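Local coordinates for prephenate dehydrogenase (PDB 3KTD), which probably catalyses the NAD(P)+-dependent oxidative decarboxylation of prephenate, a step of tyrosine biosynthesis, at residues L16-D26 / S132-F142; V101-D109 / S185-A193. All coordinates share one frame; numbering follows the deposited sequence.

Contact 1 lies within the Rossmann-type nucleotide-binding domain, where a loop lies along helix 18-29 beside a glycine pattern that probably serves the dinucleotide. Contact 2 joins that domain, through the start of helix 105-113, to the long helix 187-214, which touches the second subunit. The two centres are 23 Å apart and their nearest atoms about 7 Å apart, so they do not touch. Their segments alternate along the chain: each contact is closed by a later segment, 132-142 and then 185-193. Only contact 2 approaches the second subunit, and the Y108 side chain there is about 8 Å from a bound di(hydroxyethyl)ether.

Contact 1: residues L16-D26 / S132-F142; sequences LGLIGGSLLRD and SGWSASMDGLF
R25, S22 and D26 of helix 18-29 are bound by the loop 132-142, a loop-on-helix contact in the Rossmann-type domain, where the loop joins strands 120-125 and 146-149. G17 and G20 belong to a GxGxxG pattern, consistent with dinucleotide binding. G21, without a side chain, brings its CA to 3.7 Å from W134 CZ3, at the edge of the indole.

R25 has CG opposite its carbonyl carbon (chi1 -72°) and runs extended to NE, which carries the guanidinium along the loop. One guanidinium face receives W134, with CH2 3.5 Å above the plane and the two flat groups only 8° from parallel. At the edge, R25 NE donates to S137 OG over 2.8 Å, almost straight at 172°. The same hydroxyl donates to W134 O, so both bonds fix its rotation, while E50 forms a salt bridge with NH1 of R25.

One turn back, S22 OG accepts from M138 N at 3.1 Å and donates to its own helix at L18 O. F142 lies along the helix, its ring edge toward I19 O and L23 N, with CZ 4.1 Å from I19 CG2 and its side chain meeting W147 outside the contact.

D26 completes the grip. Its OD1 takes the G140 N-H on the syn side at 2.8 Å, while a water lies 2.6 Å from D26 OD2, within bonding distance of M138 O, and accepts from L141 N at 2.7 Å.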
loop_
_atom_site.group_PDB
_atom_site.type_symbol
_atom_site.label_atom_id
_atom_site.label_comp_id
_atom_site.label_asym_id
_atom_site.label_seq_id
_atom_site.Cartn_x
_atom_site.Cartn_y
_atom_site.Cartn_z
ATOM N N LEU A 16 14.351 8.393 -23.941
ATOM C CA LEU A 16 12.929 8.607 -24.193
ATOM C C LEU A 16 12.068 7.437 -23.746
ATOM O O LEU A 16 11.361 6.831 -24.553
ATOM C CB LEU A 16 12.698 8.919 -25.679
ATOM C CG LEU A 16 13.312 10.249 -26.121
ATOM C CD1 LEU A 16 13.216 10.463 -27.635
ATOM C CD2 LEU A 16 12.653 11.392 -25.359
ATOM N N GLY A 17 12.130 7.139 -22.449
ATOM C CA GLY A 17 11.286 6.113 -21.827
ATOM C C GLY A 17 10.095 6.739 -21.114
ATOM O O GLY A 17 9.628 7.811 -21.495
ATOM N N LEU A 18 9.599 6.073 -20.072
ATOM C CA LEU A 18 8.463 6.585 -19.312
ATOM C C LEU A 18 8.578 8.078 -19.018
ATOM O O LEU A 18 7.673 8.850 -19.337
ATOM C CB LEU A 18 8.326 5.846 -17.989
ATOM C CG LEU A 18 7.138 6.305 -17.138
ATOM C CD1 LEU A 18 5.821 5.908 -17.796
ATOM C CD2 LEU A 18 7.246 5.742 -15.732
ATOM N N ILE A 19 9.690 8.477 -18.402
ATOM C CA ILE A 19 9.888 9.873 -18.002
ATOM C C ILE A 19 10.211 10.773 -19.187
ATOM O O ILE A 19 9.494 11.730 -19.445
ATOM C CB ILE A 19 11.012 10.041 -16.968
ATOM C CG1 ILE A 19 10.770 9.177 -15.727
ATOM C CG2 ILE A 19 11.101 11.496 -16.553
ATOM C CD1 ILE A 19 9.522 9.516 -14.995
ATOM N N GLY A 20 11.290 10.460 -19.893
ATOM C CA GLY A 20 11.753 11.273 -21.017
ATOM C C GLY A 20 10.742 11.393 -22.140
ATOM O O GLY A 20 10.498 12.479 -22.662
ATOM N N GLY A 21 10.149 10.262 -22.509
ATOM C CA GLY A 21 9.160 10.224 -23.575
ATOM C C GLY A 21 7.935 11.039 -23.224
ATOM O O GLY A 21 7.473 11.859 -24.031
ATOM N N SER A 22 7.418 10.797 -22.021
ATOM C CA SER A 22 6.285 11.550 -21.479
ATOM C C SER A 22 6.547 13.053 -21.440
ATOM O O SER A 22 5.631 13.851 -21.610
ATOM C CB SER A 22 5.977 11.092 -20.052
ATOM O OG SER A 22 5.432 9.797 -20.055
ATOM N N LEU A 23 7.795 13.421 -21.170
ATOM C CA LEU A 23 8.197 14.813 -21.141
ATOM C C LEU A 23 8.177 15.371 -22.564
ATOM O O LEU A 23 7.671 16.455 -22.785
ATOM C CB LEU A 23 9.588 14.947 -20.516
ATOM C CG LEU A 23 10.173 16.353 -20.378
ATOM C CD1 LEU A 23 9.395 17.177 -19.365
ATOM C CD2 LEU A 23 11.639 16.266 -19.990
ATOM N N LEU A 24 8.704 14.614 -23.521
ATOM C CA LEU A 24 8.731 15.044 -24.914
ATOM C C LEU A 24 7.313 15.270 -25.404
ATOM O O LEU A 24 7.027 16.277 -26.065
ATOM C CB LEU A 24 9.414 13.996 -25.799
ATOM C CG LEU A 24 9.445 14.239 -27.317
ATOM C CD1 LEU A 24 10.475 15.264 -27.685
ATOM C CD2 LEU A 24 9.727 12.950 -28.063
ATOM N N ARG A 25 6.427 14.333 -25.072
ATOM C CA ARG A 25 5.038 14.411 -25.516
ATOM C C ARG A 25 4.317 15.619 -24.922
ATOM O O ARG A 25 3.613 16.332 -25.647
ATOM C CB ARG A 25 4.268 13.137 -25.160
ATOM C CG ARG A 25 4.604 11.896 -25.977
ATOM C CD ARG A 25 3.784 10.710 -25.445
ATOM N NE ARG A 25 3.943 9.473 -26.212
ATOM C CZ ARG A 25 3.369 9.222 -27.387
ATOM N NH1 ARG A 25 2.604 10.132 -27.980
ATOM N NH2 ARG A 25 3.580 8.056 -27.987
ATOM N N ASP A 26 4.481 15.843 -23.615
ATOM C CA ASP A 26 3.803 16.960 -22.947
ATOM C C ASP A 26 4.343 18.317 -23.422
ATOM O O ASP A 26 3.578 19.271 -23.572
ATOM C CB ASP A 26 3.905 16.851 -21.416
ATOM C CG ASP A 26 2.940 15.825 -20.821
ATOM O OD1 ASP A 26 1.920 15.486 -21.476
ATOM O OD2 ASP A 26 3.191 15.369 -19.675
ATOM N N SER A 132 11.419 -0.295 -18.889
ATOM C CA SER A 132 10.518 0.213 -19.921
ATOM C C SER A 132 10.968 1.331 -20.855
ATOM O O SER A 132 11.436 2.365 -20.336
ATOM C CB SER A 132 9.013 0.112 -19.617
ATOM O OG SER A 132 8.680 0.933 -18.507
ATOM N N GLY A 133 10.813 1.175 -22.179
ATOM C CA GLY A 133 11.230 2.183 -23.173
ATOM C C GLY A 133 10.168 3.165 -23.663
ATOM O O GLY A 133 9.320 3.606 -22.899
ATOM N N TRP A 134 10.217 3.500 -24.949
ATOM C CA TRP A 134 9.329 4.531 -25.555
ATOM C C TRP A 134 7.830 4.233 -25.512
ATOM O O TRP A 134 7.027 5.152 -25.367
ATOM C CB TRP A 134 9.777 4.836 -26.998
ATOM C CG TRP A 134 8.815 5.609 -27.859
ATOM C CD1 TRP A 134 8.184 5.148 -28.967
ATOM C CD2 TRP A 134 8.407 6.981 -27.717
ATOM N NE1 TRP A 134 7.408 6.132 -29.528
ATOM C CE2 TRP A 134 7.524 7.267 -28.780
ATOM C CE3 TRP A 134 8.700 7.995 -26.796
ATOM C CZ2 TRP A 134 6.925 8.516 -28.949
ATOM C CZ3 TRP A 134 8.102 9.246 -26.966
ATOM C CH2 TRP A 134 7.226 9.491 -28.037
ATOM N N SER A 135 7.451 2.964 -25.620
ATOM C CA SER A 135 6.038 2.590 -25.572
ATOM C C SER A 135 5.419 2.908 -24.214
ATOM O O SER A 135 4.204 2.952 -24.085
ATOM C CB SER A 135 5.846 1.104 -25.910
ATOM O OG SER A 135 6.373 0.254 -24.906
ATOM N N ALA A 136 6.260 3.127 -23.208
ATOM C CA ALA A 136 5.810 3.487 -21.859
ATOM C C ALA A 136 5.367 4.951 -21.731
ATOM O O ALA A 136 4.731 5.314 -20.744
ATOM C CB ALA A 136 6.917 3.205 -20.859
ATOM N N SER A 137 5.699 5.783 -22.719
ATOM C CA SER A 137 5.411 7.211 -22.646
ATOM C C SER A 137 3.933 7.529 -22.799
ATOM O O SER A 137 3.248 6.939 -23.632
ATOM C CB SER A 137 6.198 7.963 -23.716
ATOM O OG SER A 137 5.748 7.644 -25.018
HETATM N N MSE A 138 3.458 8.495 -22.017
HETATM C CA MSE A 138 2.049 8.901 -22.048
HETATM C C MSE A 138 1.879 10.414 -21.945
HETATM O O MSE A 138 2.858 11.157 -21.855
HETATM C CB MSE A 138 1.299 8.209 -20.911
HETATM C CG MSE A 138 1.899 8.465 -19.548
HETATM SE SE MSE A 138 1.176 7.277 -18.207
HETATM C CE MSE A 138 1.077 5.602 -19.242
ATOM N N ASP A 139 0.625 10.860 -21.981
ATOM C CA ASP A 139 0.293 12.279 -21.849
ATOM C C ASP A 139 -0.120 12.615 -20.420
ATOM O O ASP A 139 -0.693 11.787 -19.715
ATOM C CB ASP A 139 -0.834 12.655 -22.814
ATOM C CG ASP A 139 -0.402 12.610 -24.270
ATOM O OD1 ASP A 139 -1.264 12.426 -25.143
ATOM O OD2 ASP A 139 0.794 12.758 -24.548
ATOM N N GLY A 140 0.201 13.830 -19.991
ATOM C CA GLY A 140 -0.198 14.325 -18.677
ATOM C C GLY A 140 0.271 13.534 -17.473
ATOM O O GLY A 140 -0.396 13.537 -16.448
ATOM N N LEU A 141 1.422 12.879 -17.582
ATOM C CA LEU A 141 1.979 12.111 -16.470
ATOM C C LEU A 141 2.281 12.992 -15.263
ATOM O O LEU A 141 2.087 12.578 -14.112
ATOM C CB LEU A 141 3.268 11.399 -16.899
ATOM C CG LEU A 141 4.047 10.655 -15.810
ATOM C CD1 LEU A 141 3.246 9.474 -15.274
ATOM C CD2 LEU A 141 5.396 10.197 -16.338
ATOM N N PHE A 142 2.742 14.207 -15.539
ATOM C CA PHE A 142 3.222 15.120 -14.515
ATOM C C PHE A 142 2.178 16.094 -13.977
ATOM O O PHE A 142 2.473 16.854 -13.051
ATOM C CB PHE A 142 4.404 15.913 -15.081
ATOM C CG PHE A 142 5.492 15.047 -15.640
ATOM C CD1 PHE A 142 6.349 14.357 -14.789
ATOM C CD2 PHE A 142 5.647 14.905 -17.008
ATOM C CE1 PHE A 142 7.348 13.544 -15.300
ATOM C CE2 PHE A 142 6.642 14.107 -17.526
ATOM C CZ PHE A 142 7.495 13.423 -16.675
HETATM O O HOH W 1 3.172 12.759 -19.680
#

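Contact 2: residues V101-D109 / S185-A193; sequences VSVKTAVYD and SRVGPHDAA
D191 and T105 meet through similar first torsions: D191 CG lies opposite its carbonyl carbon (chi1 -69°), and T105 places OG1 in the same rotamer (chi1 -63°), beside its own amide. The carboxylate is thereby aimed at the turn into helix 105-113, where K104 N and T105 N both donate to it.

The evidence is a set of three bonds across the contact. D191 OD1 accepts from K104 N at 3.0 Å and D191 OD2 from T105 N at 2.9 Å, each on its syn lone pair, so two successive amides are spanned by one carboxylate. T105 OG1 adds a third donor to OD2 at 2.6 Å, arriving from above the carboxylate plane. Within its own helix D191 has a fourth donor: H190 ND1, in the plane of the imidazole, reaches OD1 on the anti side at 3.0 Å. Each carboxylate oxygen thus takes two donors, which should hold the group's rotation. In this way a His-carboxylate pair on helix 187-214 ties that helix to the loop before helix 105-113.

K104 sits against the imidazole of H190 as a CH-pi contact, with CG 3.9 Å from the ring centroid over one face. S102 O lies at the ring edge, 3.2 Å from CE1. The lysine then bends away, its NZ held by V101 O, V103 O and a salt bridge to D99. V187 supplies the apolar side, its CG1 4.0 Å from Y108 CB.

Helices 105-109 and 187-193 run roughly antiparallel, 148° between directions with axes 10.3 Å apart. H124 ND1 of strand 120-125 forms a hydrogen bond with H190 NE2, helix 78-91 backs V101 and V107, and L222 of the second subunit packs on H190.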
loop_
_atom_site.group_PDB
_atom_site.type_symbol
_atom_site.label_atom_id
_atom_site.label_comp_id
_atom_site.label_asym_id
_atom_site.label_seq_id
_atom_site.Cartn_x
_atom_site.Cartn_y
_atom_site.Cartn_z
ATOM N N VAL A 101 16.696 11.482 -11.767
ATOM C CA VAL A 101 16.893 10.306 -10.929
ATOM C C VAL A 101 16.373 10.433 -9.496
ATOM O O VAL A 101 16.489 11.467 -8.854
ATOM C CB VAL A 101 18.382 9.905 -10.937
ATOM C CG1 VAL A 101 18.651 8.733 -10.016
ATOM C CG2 VAL A 101 18.816 9.573 -12.372
ATOM N N SER A 102 15.804 9.330 -9.027
ATOM C CA SER A 102 15.255 9.143 -7.676
ATOM C C SER A 102 16.162 9.561 -6.524
ATOM O O SER A 102 15.662 9.964 -5.483
ATOM C CB SER A 102 14.861 7.662 -7.507
ATOM O OG SER A 102 15.759 6.786 -8.203
ATOM N N VAL A 103 17.479 9.435 -6.701
ATOM C CA VAL A 103 18.471 9.838 -5.695
ATOM C C VAL A 103 19.258 11.010 -6.266
ATOM O O VAL A 103 19.531 11.043 -7.461
ATOM C CB VAL A 103 19.431 8.681 -5.349
ATOM C CG1 VAL A 103 20.391 9.086 -4.245
ATOM C CG2 VAL A 103 18.647 7.468 -4.919
ATOM N N LYS A 104 19.626 11.965 -5.414
ATOM C CA LYS A 104 20.228 13.228 -5.866
ATOM C C LYS A 104 21.675 13.452 -5.426
ATOM O O LYS A 104 22.470 14.007 -6.188
ATOM C CB LYS A 104 19.354 14.392 -5.399
ATOM C CG LYS A 104 18.115 14.587 -6.243
ATOM C CD LYS A 104 18.434 15.410 -7.468
ATOM C CE LYS A 104 17.829 14.830 -8.705
ATOM N NZ LYS A 104 18.470 13.545 -9.066
ATOM N N THR A 105 22.029 13.043 -4.212
ATOM C CA THR A 105 23.396 13.240 -3.745
ATOM C C THR A 105 24.387 12.511 -4.646
ATOM O O THR A 105 25.432 13.066 -5.001
ATOM C CB THR A 105 23.601 12.772 -2.293
ATOM O OG1 THR A 105 22.793 13.563 -1.417
ATOM C CG2 THR A 105 25.068 12.908 -1.871
ATOM N N ALA A 106 24.059 11.278 -5.025
ATOM C CA ALA A 106 24.964 10.483 -5.851
ATOM C C ALA A 106 25.250 11.168 -7.196
ATOM O O ALA A 106 26.379 11.101 -7.709
ATOM C CB ALA A 106 24.406 9.086 -6.059
ATOM N N VAL A 107 24.239 11.836 -7.748
ATOM C CA VAL A 107 24.374 12.519 -9.036
ATOM C C VAL A 107 25.180 13.798 -8.886
ATOM O O VAL A 107 26.127 14.030 -9.636
ATOM C CB VAL A 107 22.999 12.848 -9.652
ATOM C CG1 VAL A 107 23.149 13.638 -10.929
ATOM C CG2 VAL A 107 22.263 11.576 -9.920
ATOM N N TYR A 108 24.808 14.626 -7.917
ATOM C CA TYR A 108 25.500 15.889 -7.701
ATOM C C TYR A 108 27.006 15.641 -7.499
ATOM O O TYR A 108 27.839 16.323 -8.108
ATOM C CB TYR A 108 24.865 16.639 -6.526
ATOM C CG TYR A 108 25.285 18.084 -6.353
ATOM C CD1 TYR A 108 25.471 18.924 -7.457
ATOM C CD2 TYR A 108 25.439 18.628 -5.079
ATOM C CE1 TYR A 108 25.846 20.254 -7.292
ATOM C CE2 TYR A 108 25.807 19.959 -4.901
ATOM C CZ TYR A 108 26.007 20.770 -6.012
ATOM O OH TYR A 108 26.371 22.092 -5.847
ATOM N N ASP A 109 27.341 14.643 -6.679
ATOM C CA ASP A 109 28.724 14.217 -6.481
ATOM C C ASP A 109 29.404 13.895 -7.811
ATOM O O ASP A 109 30.524 14.347 -8.077
ATOM C CB ASP A 109 28.781 12.964 -5.596
ATOM C CG ASP A 109 28.546 13.257 -4.133
ATOM O OD1 ASP A 109 28.561 14.430 -3.716
ATOM O OD2 ASP A 109 28.359 12.289 -3.383
ATOM N N SER A 185 14.424 21.701 -3.305
ATOM C CA SER A 185 15.110 21.017 -2.210
ATOM C C SER A 185 16.591 20.857 -2.487
ATOM O O SER A 185 16.988 20.661 -3.616
ATOM C CB SER A 185 14.491 19.631 -1.970
ATOM O OG SER A 185 15.224 18.899 -0.998
ATOM N N ARG A 186 17.415 20.939 -1.454
ATOM C CA ARG A 186 18.827 20.600 -1.608
ATOM C C ARG A 186 18.923 19.079 -1.599
ATOM O O ARG A 186 17.932 18.384 -1.298
ATOM C CB ARG A 186 19.673 21.225 -0.504
ATOM C CG ARG A 186 19.808 22.724 -0.663
ATOM C CD ARG A 186 20.287 23.407 0.602
ATOM N NE ARG A 186 19.369 23.202 1.723
ATOM C CZ ARG A 186 19.482 23.797 2.908
ATOM N NH1 ARG A 186 20.458 24.656 3.143
ATOM N NH2 ARG A 186 18.600 23.540 3.859
ATOM N N VAL A 187 20.107 18.563 -1.915
ATOM C CA VAL A 187 20.290 17.112 -2.074
ATOM C C VAL A 187 20.116 16.274 -0.796
ATOM O O VAL A 187 19.606 15.166 -0.862
ATOM C CB VAL A 187 21.656 16.773 -2.707
ATOM C CG1 VAL A 187 21.739 17.357 -4.102
ATOM C CG2 VAL A 187 22.794 17.254 -1.818
ATOM N N GLY A 188 20.539 16.802 0.348
ATOM C CA GLY A 188 20.467 16.073 1.613
ATOM C C GLY A 188 19.053 15.908 2.141
ATOM O O GLY A 188 18.637 14.793 2.469
ATOM N N PRO A 189 18.313 17.024 2.255
ATOM C CA PRO A 189 16.916 17.000 2.661
ATOM C C PRO A 189 16.058 16.133 1.744
ATOM O O PRO A 189 15.140 15.460 2.217
ATOM C CB PRO A 189 16.507 18.466 2.556
ATOM C CG PRO A 189 17.763 19.198 2.848
ATOM C CD PRO A 189 18.819 18.405 2.158
ATOM N N HIS A 190 16.360 16.143 0.451
ATOM C CA HIS A 190 15.631 15.320 -0.516
ATOM C C HIS A 190 15.863 13.823 -0.332
ATOM O O HIS A 190 14.914 13.041 -0.298
ATOM C CB HIS A 190 16.029 15.688 -1.944
ATOM C CG HIS A 190 15.490 14.751 -2.974
ATOM N ND1 HIS A 190 16.122 13.569 -3.304
ATOM C CD2 HIS A 190 14.377 14.815 -3.743
ATOM C CE1 HIS A 190 15.423 12.951 -4.241
ATOM N NE2 HIS A 190 14.360 13.684 -4.526
ATOM N N ASP A 191 17.125 13.420 -0.264
ATOM C CA ASP A 191 17.455 12.005 -0.110
ATOM C C ASP A 191 16.928 11.491 1.236
ATOM O O ASP A 191 16.507 10.342 1.340
ATOM C CB ASP A 191 18.964 11.766 -0.227
ATOM C CG ASP A 191 19.504 11.994 -1.640
ATOM O OD1 ASP A 191 18.714 12.184 -2.596
ATOM O OD2 ASP A 191 20.747 11.974 -1.788
ATOM N N ALA A 192 16.956 12.352 2.249
ATOM C CA ALA A 192 16.398 12.046 3.557
ATOM C C ALA A 192 14.906 11.760 3.407
ATOM O O ALA A 192 14.382 10.822 4.008
ATOM C CB ALA A 192 16.611 13.205 4.510
ATOM N N ALA A 193 14.227 12.566 2.595
ATOM C CA ALA A 193 12.799 12.377 2.368
ATOM C C ALA A 193 12.524 11.114 1.557
ATOM O O ALA A 193 11.710 10.288 1.961
ATOM C CB ALA A 193 12.210 13.587 1.670
#